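Local atomic coordinates of Exo-beta-1,3-galactanase (Bifidobacterium bifidum, PDB entry 5FLW), a protein that probably hydrolyses the beta-1,3-linked galactan backbone from its non-reducing end, as a member of glycoside hydrolase family 43. Residues Q26-T31 / G93-Y98; H100-T103 / Y108-I111; S218-T221 / P226-E229; D266-Q269 / N275-I278; Q280-I285 / D296-T301. One frame throughout, in Å; residues are numbered along the deposited sequence. Where two conformers were deposited one is given.

Interaction 1 of 5, residues Q26-T31 / G93-Y98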
# COMPACT_ATOMS: atom_id res chain seq x y z
N GLN A 26 4.85 5.46 6.11
CA GLN A 26 4.51 5.87 7.47
C GLN A 26 5.37 7.05 7.85
O GLN A 26 6.56 7.07 7.54
CB GLN A 26 4.85 4.76 8.46
CG GLN A 26 3.90 3.58 8.47
CD GLN A 26 2.54 3.98 8.96
OE1 GLN A 26 2.37 4.31 10.14
NE2 GLN A 26 1.56 3.97 8.07
N LYS A 27 4.78 8.03 8.54
CA LYS A 27 5.54 9.15 9.09
C LYS A 27 5.79 8.88 10.57
O LYS A 27 4.83 8.76 11.35
CB LYS A 27 4.80 10.48 8.89
CG LYS A 27 5.74 11.69 9.01
CD LYS A 27 4.98 13.00 8.93
CE LYS A 27 5.92 14.20 8.96
NZ LYS A 27 5.22 15.49 8.66
N PHE A 28 7.06 8.72 10.94
CA PHE A 28 7.48 8.55 12.34
C PHE A 28 8.40 9.72 12.67
O PHE A 28 9.44 9.90 12.02
CB PHE A 28 8.25 7.24 12.50
CG PHE A 28 7.49 6.01 12.10
CD1 PHE A 28 6.20 5.79 12.58
CD2 PHE A 28 8.08 5.05 11.29
CE1 PHE A 28 5.50 4.64 12.24
CE2 PHE A 28 7.39 3.89 10.93
CZ PHE A 28 6.09 3.69 11.42
N GLY A 29 8.06 10.47 13.72
CA GLY A 29 8.73 11.74 13.94
C GLY A 29 8.48 12.70 12.77
O GLY A 29 7.35 12.88 12.29
N ASP A 30 9.56 13.30 12.28
CA ASP A 30 9.49 14.27 11.20
C ASP A 30 9.86 13.66 9.84
O ASP A 30 10.02 14.41 8.86
CB ASP A 30 10.39 15.46 11.54
CG ASP A 30 11.89 15.10 11.48
OD1 ASP A 30 12.23 13.90 11.40
OD2 ASP A 30 12.73 16.04 11.51
N THR A 31 9.97 12.34 9.75
CA THR A 31 10.51 11.65 8.59
C THR A 31 9.52 10.63 8.05
O THR A 31 8.87 9.91 8.82
CB THR A 31 11.82 10.98 9.00
OG1 THR A 31 12.73 12.00 9.43
CG2 THR A 31 12.43 10.16 7.87
N GLY A 93 4.83 -0.37 21.51
CA GLY A 93 5.94 0.38 20.96
C GLY A 93 6.69 -0.32 19.83
O GLY A 93 7.69 0.23 19.34
N LYS A 94 6.28 -1.53 19.45
CA LYS A 94 6.98 -2.23 18.38
C LYS A 94 6.52 -1.73 17.01
O LYS A 94 5.44 -1.15 16.84
CB LYS A 94 6.74 -3.75 18.48
CG LYS A 94 7.15 -4.36 19.82
CD LYS A 94 8.58 -3.96 20.19
CE LYS A 94 9.06 -4.68 21.45
NZ LYS A 94 10.37 -4.12 21.94
N TYR A 95 7.38 -1.95 16.02
CA TYR A 95 7.03 -1.75 14.62
C TYR A 95 6.70 -3.11 14.01
O TYR A 95 7.53 -4.02 14.02
CB TYR A 95 8.21 -1.09 13.91
CG TYR A 95 8.47 0.29 14.46
CD1 TYR A 95 9.28 0.48 15.59
CD2 TYR A 95 7.85 1.42 13.89
CE1 TYR A 95 9.49 1.75 16.10
CE2 TYR A 95 8.06 2.69 14.40
CZ TYR A 95 8.88 2.84 15.49
OH TYR A 95 9.10 4.09 16.02
N VAL A 96 5.47 -3.26 13.52
CA VAL A 96 4.98 -4.53 12.97
C VAL A 96 4.86 -4.37 11.47
O VAL A 96 4.24 -3.41 10.98
CB VAL A 96 3.65 -4.97 13.61
CG1 VAL A 96 3.28 -6.34 13.10
CG2 VAL A 96 3.71 -4.92 15.14
N MET A 97 5.45 -5.31 10.73
CA MET A 97 5.36 -5.36 9.29
C MET A 97 4.40 -6.48 8.86
O MET A 97 4.41 -7.58 9.44
CB MET A 97 6.73 -5.58 8.67
CG MET A 97 6.72 -5.60 7.15
SD MET A 97 8.39 -5.76 6.41
CE MET A 97 9.08 -4.15 6.79
N TYR A 98 3.58 -6.17 7.84
CA TYR A 98 2.64 -7.10 7.21
C TYR A 98 3.05 -7.27 5.75
O TYR A 98 3.52 -6.31 5.12
CB TYR A 98 1.20 -6.57 7.30
CG TYR A 98 0.89 -6.08 8.69
CD1 TYR A 98 0.49 -6.97 9.70
CD2 TYR A 98 1.06 -4.73 9.02
CE1 TYR A 98 0.24 -6.52 11.01
CE2 TYR A 98 0.84 -4.27 10.31
CZ TYR A 98 0.42 -5.17 11.31
OH TYR A 98 0.19 -4.72 12.59

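Interaction 2 of 5, residues H100-T103 / Y108-I111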
# COMPACT_ATOMS: atom_id res chain seq x y z
N HIS A 100 2.05 -9.59 1.93
CA HIS A 100 1.30 -10.63 1.24
C HIS A 100 2.27 -11.77 0.96
O HIS A 100 3.16 -11.64 0.10
CB HIS A 100 0.65 -10.05 -0.03
CG HIS A 100 0.09 -11.09 -0.98
ND1 HIS A 100 -0.22 -10.79 -2.30
CD2 HIS A 100 -0.23 -12.40 -0.81
CE1 HIS A 100 -0.68 -11.88 -2.89
NE2 HIS A 100 -0.70 -12.87 -2.02
N ALA A 101 2.15 -12.88 1.71
CA ALA A 101 2.97 -14.06 1.49
C ALA A 101 2.25 -14.95 0.47
O ALA A 101 1.07 -15.29 0.65
CB ALA A 101 3.21 -14.82 2.80
N GLU A 102 2.96 -15.32 -0.59
CA GLU A 102 2.34 -15.95 -1.74
C GLU A 102 3.28 -17.03 -2.28
O GLU A 102 4.46 -17.05 -1.93
CB GLU A 102 2.00 -14.91 -2.83
CG GLU A 102 1.02 -15.41 -3.89
CD GLU A 102 -0.19 -16.08 -3.26
OE1 GLU A 102 -1.17 -15.37 -2.86
OE2 GLU A 102 -0.15 -17.31 -3.16
N THR A 103 2.74 -17.92 -3.11
CA THR A 103 3.53 -18.93 -3.81
C THR A 103 3.41 -18.70 -5.32
O THR A 103 2.47 -18.02 -5.76
CB THR A 103 3.06 -20.36 -3.46
OG1 THR A 103 1.65 -20.49 -3.71
CG2 THR A 103 3.32 -20.71 -1.98
N TYR A 108 -1.62 -19.64 -2.18
CA TYR A 108 -1.38 -19.56 -0.73
C TYR A 108 -2.14 -18.43 -0.05
O TYR A 108 -2.83 -18.64 0.96
CB TYR A 108 0.10 -19.45 -0.45
CG TYR A 108 0.51 -19.59 1.02
CD1 TYR A 108 0.19 -20.74 1.75
CD2 TYR A 108 1.27 -18.59 1.65
CE1 TYR A 108 0.61 -20.89 3.09
CE2 TYR A 108 1.70 -18.73 2.99
CZ TYR A 108 1.36 -19.89 3.70
OH TYR A 108 1.75 -20.08 5.01
N ALA A 109 -1.95 -17.20 -0.55
CA ALA A 109 -2.79 -16.06 -0.19
C ALA A 109 -2.87 -15.86 1.34
O ALA A 109 -3.95 -15.89 1.95
CB ALA A 109 -4.17 -16.20 -0.84
N HIS A 110 -1.72 -15.61 1.96
CA HIS A 110 -1.65 -15.34 3.39
C HIS A 110 -1.11 -13.93 3.66
O HIS A 110 -0.55 -13.26 2.78
CB HIS A 110 -0.69 -16.31 4.10
CG HIS A 110 -1.30 -17.62 4.48
ND1 HIS A 110 -1.94 -18.44 3.58
CD2 HIS A 110 -1.30 -18.29 5.66
CE1 HIS A 110 -2.33 -19.55 4.19
NE2 HIS A 110 -1.97 -19.47 5.46
N ILE A 111 -1.25 -13.51 4.93
CA ILE A 111 -0.55 -12.34 5.47
C ILE A 111 0.63 -12.86 6.29
O ILE A 111 0.45 -13.72 7.16
CB ILE A 111 -1.47 -11.51 6.39
CG1 ILE A 111 -2.71 -11.00 5.63
CG2 ILE A 111 -0.70 -10.35 7.04
CD1 ILE A 111 -3.88 -10.50 6.49

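Interaction 3 of 5, residues S218-T221 / P226-E229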
# COMPACT_ATOMS: atom_id res chain seq x y z
N SER A 218 -14.38 5.03 -2.45
CA SER A 218 -15.63 5.01 -1.70
C SER A 218 -15.40 5.75 -0.39
O SER A 218 -14.26 5.84 0.08
CB SER A 218 -16.09 3.57 -1.46
OG SER A 218 -17.28 3.49 -0.73
N THR A 219 -16.48 6.30 0.19
CA THR A 219 -16.41 7.03 1.45
C THR A 219 -17.40 6.46 2.46
O THR A 219 -18.40 5.81 2.10
CB THR A 219 -16.67 8.55 1.29
OG1 THR A 219 -18.00 8.75 0.81
CG2 THR A 219 -15.70 9.15 0.29
N ALA A 220 -17.10 6.69 3.74
CA ALA A 220 -17.97 6.26 4.84
C ALA A 220 -17.59 7.07 6.07
O ALA A 220 -16.48 7.57 6.19
CB ALA A 220 -17.85 4.75 5.11
N THR A 221 -18.56 7.19 6.99
CA THR A 221 -18.33 7.83 8.28
C THR A 221 -18.02 6.82 9.38
O THR A 221 -17.69 7.21 10.50
CB THR A 221 -19.56 8.66 8.66
OG1 THR A 221 -20.69 7.79 8.79
CG2 THR A 221 -19.90 9.66 7.57
N PRO A 226 -22.19 2.28 6.34
CA PRO A 226 -22.22 1.94 4.91
C PRO A 226 -21.19 2.68 4.08
O PRO A 226 -20.93 3.87 4.27
CB PRO A 226 -23.60 2.41 4.45
CG PRO A 226 -24.13 3.29 5.52
CD PRO A 226 -23.42 2.96 6.79
N TRP A 227 -20.61 1.95 3.14
CA TRP A 227 -19.70 2.52 2.17
C TRP A 227 -20.47 2.97 0.93
O TRP A 227 -21.36 2.28 0.44
CB TRP A 227 -18.61 1.50 1.82
CG TRP A 227 -17.63 1.37 2.94
CD1 TRP A 227 -17.64 0.43 3.95
CD2 TRP A 227 -16.50 2.22 3.20
NE1 TRP A 227 -16.58 0.63 4.80
CE2 TRP A 227 -15.86 1.72 4.37
CE3 TRP A 227 -15.95 3.33 2.55
CZ2 TRP A 227 -14.69 2.32 4.90
CZ3 TRP A 227 -14.78 3.94 3.09
CH2 TRP A 227 -14.17 3.42 4.25
N SER A 228 -20.11 4.16 0.44
CA SER A 228 -20.81 4.79 -0.67
C SER A 228 -20.50 4.05 -1.98
O SER A 228 -19.64 3.18 -2.06
CB SER A 228 -20.38 6.25 -0.80
OG SER A 228 -19.10 6.36 -1.39
N GLU A 229 -21.24 4.44 -3.03
CA GLU A 229 -20.95 4.00 -4.39
C GLU A 229 -19.47 4.23 -4.71
O GLU A 229 -18.88 5.23 -4.29
CB GLU A 229 -21.82 4.84 -5.33
CG GLU A 229 -21.45 4.73 -6.79
CD GLU A 229 -22.15 5.76 -7.68
OE1 GLU A 229 -22.49 6.87 -7.20
OE2 GLU A 229 -22.35 5.48 -8.88
O HOH W 1 -20.89 5.43 6.47

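Interaction 4 of 5, residues D266-Q269 / N275-I278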
# COMPACT_ATOMS: atom_id res chain seq x y z
N ASP A 266 1.84 2.62 -9.00
CA ASP A 266 2.88 1.83 -9.65
C ASP A 266 2.59 1.69 -11.15
O ASP A 266 1.46 1.40 -11.54
CB ASP A 266 2.98 0.43 -9.04
CG ASP A 266 3.50 0.45 -7.62
OD1 ASP A 266 4.69 0.71 -7.43
OD2 ASP A 266 2.71 0.23 -6.68
N ARG A 267 3.64 1.85 -11.97
CA ARG A 267 3.64 1.50 -13.41
C ARG A 267 4.42 0.19 -13.57
O ARG A 267 5.61 0.21 -13.88
CB ARG A 267 4.31 2.57 -14.26
CG ARG A 267 3.40 3.63 -14.67
CD ARG A 267 3.85 4.41 -15.91
NE ARG A 267 2.80 5.39 -16.12
CZ ARG A 267 2.94 6.51 -16.80
NH1 ARG A 267 4.10 6.83 -17.38
NH2 ARG A 267 1.89 7.31 -16.90
N TRP A 268 3.73 -0.93 -13.36
CA TRP A 268 4.38 -2.23 -13.33
C TRP A 268 4.88 -2.61 -14.71
O TRP A 268 4.14 -2.57 -15.70
CB TRP A 268 3.39 -3.28 -12.84
CG TRP A 268 2.90 -3.07 -11.45
CD1 TRP A 268 1.63 -2.71 -11.06
CD2 TRP A 268 3.67 -3.24 -10.25
NE1 TRP A 268 1.57 -2.63 -9.68
CE2 TRP A 268 2.80 -2.97 -9.16
CE3 TRP A 268 4.99 -3.62 -9.98
CZ2 TRP A 268 3.23 -3.07 -7.81
CZ3 TRP A 268 5.41 -3.71 -8.66
CH2 TRP A 268 4.54 -3.45 -7.60
N GLN A 269 6.14 -3.03 -14.77
CA GLN A 269 6.78 -3.46 -16.01
C GLN A 269 7.02 -4.96 -15.91
O GLN A 269 7.98 -5.41 -15.29
CB GLN A 269 8.07 -2.67 -16.24
CG GLN A 269 7.80 -1.17 -16.46
CD GLN A 269 7.19 -0.89 -17.82
OE1 GLN A 269 5.98 -0.95 -18.01
NE2 GLN A 269 8.05 -0.58 -18.79
N ASN A 275 12.64 -2.06 -12.44
CA ASN A 275 12.65 -0.72 -13.02
C ASN A 275 11.24 -0.17 -13.31
O ASN A 275 11.10 0.78 -14.10
CB ASN A 275 13.54 -0.69 -14.27
CG ASN A 275 14.99 -1.02 -13.92
OD1 ASN A 275 15.56 -0.41 -13.00
ND2 ASN A 275 15.59 -1.97 -14.65
N SER A 276 10.21 -0.74 -12.67
CA SER A 276 8.86 -0.21 -12.78
C SER A 276 8.82 1.21 -12.24
O SER A 276 9.15 1.42 -11.06
CB SER A 276 7.91 -1.05 -11.92
OG SER A 276 7.83 -2.37 -12.43
N PRO A 277 8.39 2.20 -13.03
CA PRO A 277 8.28 3.57 -12.52
C PRO A 277 7.14 3.71 -11.51
O PRO A 277 6.35 2.79 -11.26
CB PRO A 277 7.98 4.40 -13.78
CG PRO A 277 8.40 3.56 -14.91
CD PRO A 277 8.16 2.13 -14.49
N ILE A 278 7.06 4.91 -10.93
CA ILE A 278 5.91 5.32 -10.12
C ILE A 278 5.29 6.57 -10.75
O ILE A 278 5.94 7.32 -11.50
CB ILE A 278 6.26 5.59 -8.63
CG1 ILE A 278 7.24 6.78 -8.50
CG2 ILE A 278 6.81 4.31 -7.96
CD1 ILE A 278 7.53 7.20 -7.07
O HOH W 2 6.72 0.60 -9.25

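Interaction 5 of 5, residues Q280-I285 / D296-T301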
# COMPACT_ATOMS: atom_id res chain seq x y z
N GLN A 280 3.70 9.89 -9.17
CA GLN A 280 3.63 10.61 -7.91
C GLN A 280 3.00 11.97 -8.19
O GLN A 280 3.51 12.74 -9.02
CB GLN A 280 5.03 10.78 -7.34
CG GLN A 280 5.10 11.53 -6.03
CD GLN A 280 6.52 11.53 -5.45
OE1 GLN A 280 7.08 10.46 -5.15
NE2 GLN A 280 7.10 12.71 -5.29
N MET A 281 1.88 12.26 -7.52
CA MET A 281 1.07 13.42 -7.86
C MET A 281 0.35 13.90 -6.62
O MET A 281 0.00 13.09 -5.76
CB MET A 281 0.01 13.05 -8.92
CG MET A 281 0.54 12.59 -10.28
SD MET A 281 -0.78 11.94 -11.33
CE MET A 281 -1.77 13.45 -11.62
N PRO A 282 0.05 15.20 -6.52
CA PRO A 282 -0.91 15.64 -5.50
C PRO A 282 -2.30 15.15 -5.87
O PRO A 282 -2.64 14.99 -7.05
CB PRO A 282 -0.83 17.17 -5.59
CG PRO A 282 -0.49 17.43 -7.02
CD PRO A 282 0.37 16.28 -7.48
N ILE A 283 -3.09 14.81 -4.85
CA ILE A 283 -4.48 14.41 -5.06
C ILE A 283 -5.35 15.31 -4.19
O ILE A 283 -5.03 15.56 -3.02
CB ILE A 283 -4.70 12.90 -4.81
CG1 ILE A 283 -6.12 12.48 -5.20
CG2 ILE A 283 -4.40 12.53 -3.37
CD1 ILE A 283 -6.36 10.98 -5.21
N SER A 284 -6.41 15.85 -4.78
CA SER A 284 -7.30 16.77 -4.07
C SER A 284 -8.42 15.98 -3.39
O SER A 284 -9.06 15.13 -4.02
CB SER A 284 -7.84 17.81 -5.04
OG SER A 284 -9.08 18.29 -4.58
N ILE A 285 -8.63 16.24 -2.09
CA ILE A 285 -9.59 15.52 -1.26
C ILE A 285 -10.33 16.52 -0.39
O ILE A 285 -9.72 17.19 0.44
CB ILE A 285 -8.89 14.44 -0.40
CG1 ILE A 285 -8.17 13.43 -1.31
CG2 ILE A 285 -9.85 13.81 0.60
CD1 ILE A 285 -7.52 12.33 -0.58
N ASP A 296 0.68 19.95 -17.14
CA ASP A 296 1.70 20.03 -18.18
C ASP A 296 3.11 20.07 -17.63
O ASP A 296 4.06 19.72 -18.34
CB ASP A 296 1.55 21.35 -18.92
CG ASP A 296 0.40 21.35 -19.86
OD1 ASP A 296 -0.10 20.24 -20.14
OD2 ASP A 296 -0.01 22.45 -20.31
N THR A 297 3.27 20.66 -16.44
CA THR A 297 4.59 20.81 -15.83
C THR A 297 5.15 19.51 -15.26
O THR A 297 6.33 19.45 -14.92
CB THR A 297 4.53 21.86 -14.73
OG1 THR A 297 3.67 21.39 -13.68
CG2 THR A 297 3.98 23.16 -15.31
N TYR A 298 4.32 18.48 -15.11
CA TYR A 298 4.80 17.22 -14.55
C TYR A 298 5.76 16.51 -15.52
O TYR A 298 5.70 16.69 -16.74
CB TYR A 298 3.61 16.32 -14.24
CG TYR A 298 2.69 16.84 -13.15
CD1 TYR A 298 2.96 18.01 -12.47
CD2 TYR A 298 1.54 16.12 -12.80
CE1 TYR A 298 2.13 18.49 -11.48
CE2 TYR A 298 0.70 16.57 -11.78
CZ TYR A 298 1.00 17.76 -11.13
OH TYR A 298 0.16 18.23 -10.13
N GLU A 299 6.65 15.69 -14.96
CA GLU A 299 7.58 14.94 -15.79
C GLU A 299 6.99 13.60 -16.24
O GLU A 299 6.00 13.11 -15.69
CB GLU A 299 8.92 14.77 -15.09
CG GLU A 299 8.92 13.80 -13.97
CD GLU A 299 10.27 13.79 -13.27
OE1 GLU A 299 11.15 13.03 -13.70
OE2 GLU A 299 10.46 14.58 -12.32
N GLY A 300 7.60 13.01 -17.25
CA GLY A 300 7.08 11.77 -17.82
C GLY A 300 5.80 12.03 -18.61
O GLY A 300 5.42 13.17 -18.86
N THR A 301 5.11 10.95 -18.97
CA THR A 301 3.94 11.02 -19.83
C THR A 301 2.74 10.36 -19.16
O THR A 301 2.89 9.48 -18.31
CB THR A 301 4.19 10.37 -21.20
OG1 THR A 301 4.72 9.06 -21.02
CG2 THR A 301 5.17 11.20 -22.01

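Interaction 1 of 5, residues Q26-T31 / G93-Y98
F28 and Y95 meet edge to face. The edge of the Y95 ring points at the face of the F28 ring, and the two planes stand at 76°. The ring centroids of F28 and Y95 are 5.0 Å apart. One carbon does most of the touching. Y95 CE2 sits over the centre of the F28 ring, and F28 CZ and CE2 are each 3.7 Å from it. In both residues CG lies anti to the carbonyl carbon (chi1 -59° in F28, -64° in Y95), and the side chains slide past each other in opposite directions. No hydrogen bond joins the segments. P119 touches both rings, Y33 meets F28, and H88 stacks on Y95. A leucine at F28 has no flat face to offer, and the Y95 edge would probably be left less firmly held. F28 also opens a type II' turn, F28 to T31, with G29 at positive phi. The turn joins strands 24-28 and 31-37, while Y95 begins strand 95-102 of the next sheet. The contact is a T-shaped aromatic pair joining the first two blades of the five-bladed beta-propeller of family 43.

Interaction 2 of 5, residues H100-T103 / Y108-I111
A101 and H110 form the backbone core of this contact. They are an antiparallel hydrogen-bonded pair. A101 N donates to H110 O at 2.9 Å, and H110 N returns a straighter bond to A101 O at 3.1 Å (166°). H100 and I111 follow as a non-hydrogen-bonded pair.

The second kind of bond runs from backbone to carboxylate. E102 reaches the other segment although its CB points away from it. Its CG is anti to the backbone N (chi1 -164°), and the chain bends at chi2 to turn the carboxylate back. Y108 N meets the syn lone pair of E102 OE2 at 2.9 Å. A109 N also binds E102 OE2, at 3.2 Å, from the syn side but out of the carboxylate plane. A weak bond links A109 N to E102 OE1. From its own segment, T103 N reaches E102 OE2 on the anti side, so three backbone N-H groups grip this one oxygen.

The segments are the end of the beta hairpin 95-102/110-116, within one blade of the five-bladed propeller. The E102 carboxylate spans the loop end of this hairpin, just beyond the regular pairs.

The other oxygen is held by H100: H100 NE2 donates to E102 OE1 at 2.7 Å, nearly in the imidazole plane. R137 makes a long, weak ion pair with the same oxygen.

The edge of Y108 faces the A101 backbone, with Y108 CD2 3.5 Å from A101 O. Within 108-111, H110 ND1 lies over the centre of the Y108 ring and donates to Y108 O at 2.8 Å. Y108 OH is hydrogen-bonded to T128 OG1.

Interaction 3 of 5, residues S218-T221 / P226-E229
P226 touches A220 through its carbonyl: P226 O is 3.3 Å from A220 CB. A cis peptide bond precedes this proline. Water 1 donates to P226 O and accepts from T221 N, so it bridges the two segments beside this contact.

W227 comes next. A220 CB sits over the indole face, 3.5 Å from the centroid of the six-membered ring of W227 and 13° off its normal. This is a CH-pi contact. CG of W227 is anti to the carbonyl carbon (chi1 -74°), which brings the indole against A220. W227 NE1 donates to L223 O, and W202 meets the indole edge to face. An alanine at W227 would probably leave A220 CB without its aromatic cover and L223 O without that donor.

The segments flank the short loop after strand 216-220. They lie at the outer side of a propeller blade, where strand 231-232 follows.

S228 makes the bonds across. S228 N donates to T219 O at 2.9 Å, in the carbonyl plane. S228 OG accepts from T219 N at 3.1 Å in a nearly straight bond (168°). S228 O accepts from S218 OG at 2.7 Å, with the hydroxyl tilted from the carbonyl plane.

Interaction 4 of 5, residues D266-Q269 / N275-I278
R267 N donates to P277 O across the contact at 3.0 Å. The bond is fairly straight (165°), but the donor lies above the carbonyl plane. P277 O is also near water 2, at 3.0 Å. The same water is 2.7 Å from D266 OD1. It has more acceptors around it than protons to give, so its bonds cannot all hold at once. D266 OD1 also accepts from G22 N.

The second bond across uses a side chain. Q269 N donates to S276 OG at 3.0 Å. OG of S276 is anti to the carbonyl carbon (chi1 -65°), which places it within bonding distance of Q269 N. The hydroxyl is used twice, because it also bonds to L273 O.

The segments lie between strand 261-266 and strand 278-286, neighbours in one blade of the five-bladed propeller. D266 and I278 still form an antiparallel non-hydrogen-bonded pair. Beyond them the chain leaves regular strand, and the two bonds above run between its two sides.

The other polar ends are met from outside the two segments. The extended R267 side chain donates from NE to D242 O and from NH2 to Y241 O and T301 O. W268 NE1 donates to Q244 OE1. R304 NH1 bonds to W268 O and, in the conformer given, to Q269 OE1.

P277 packs on R267: P277 CD lies 3.2 Å from R267 O and 3.9 Å from R267 CB. Within 266-269, D266 CB sits over one face of the W268 indole, toward its rim.

Interaction 5 of 5, residues Q280-I285 / D296-T301
Y298 has the most surface buried here, and it meets M281 and P282 with its far end. M281 CE comes in the ring plane, at the edge, 4.0 Å from Y298 CE2. The M281 and Y298 side chains cross at about a right angle. The M281 chain is bent at its last torsion (chi3 66°), which turns the methyl toward the tyrosine.

P282 and Y298 come at each other from opposite directions, and P282 meets the hydroxyl end. P282 CG and CD are each 3.3 Å from Y298 OH, and P282 CD is 4.0 Å from Y298 CZ. CB of Y298 points toward strand 278-286, and with CG anti to the carbonyl carbon (chi1 -65°) the ring reaches M281 and P282. No hydrogen bond crosses; the contact is apolar packing, with the hydroxyl oxygen against proline carbons.

F5 and W294 also meet the Y298 ring, W294 edge to face. F5 touches P282 as well. The tyrosine therefore belongs to an aromatic cluster shared by both chain ends. It packs the C-terminal tail and the N-terminal segment onto strand 278-286 of the last blade, where the ends of the chain come together in this five-bladed beta-propeller.

All five contacts follow one another in series along the chain; none nests in or crosses another. Interaction 1 spans 61 residues and ties the first four-stranded sheet to the second. Interaction 2 closes a short hairpin in that second sheet, and the two share strand 95-102, where Y98 CB packs on I111 CG2. Interaction 3 closes a short loop in the fourth sheet and touches none of the others. Interaction 4 closes the connection between strands 261-266 and 278-286 of the fifth. Interaction 5 starts on strand 278-286 and brings back the C-terminal tail. Interactions 4 and 5 touch where the R267 side chain reaches T301. Interactions 2 and 5 lie on opposite sides of the chain's centre.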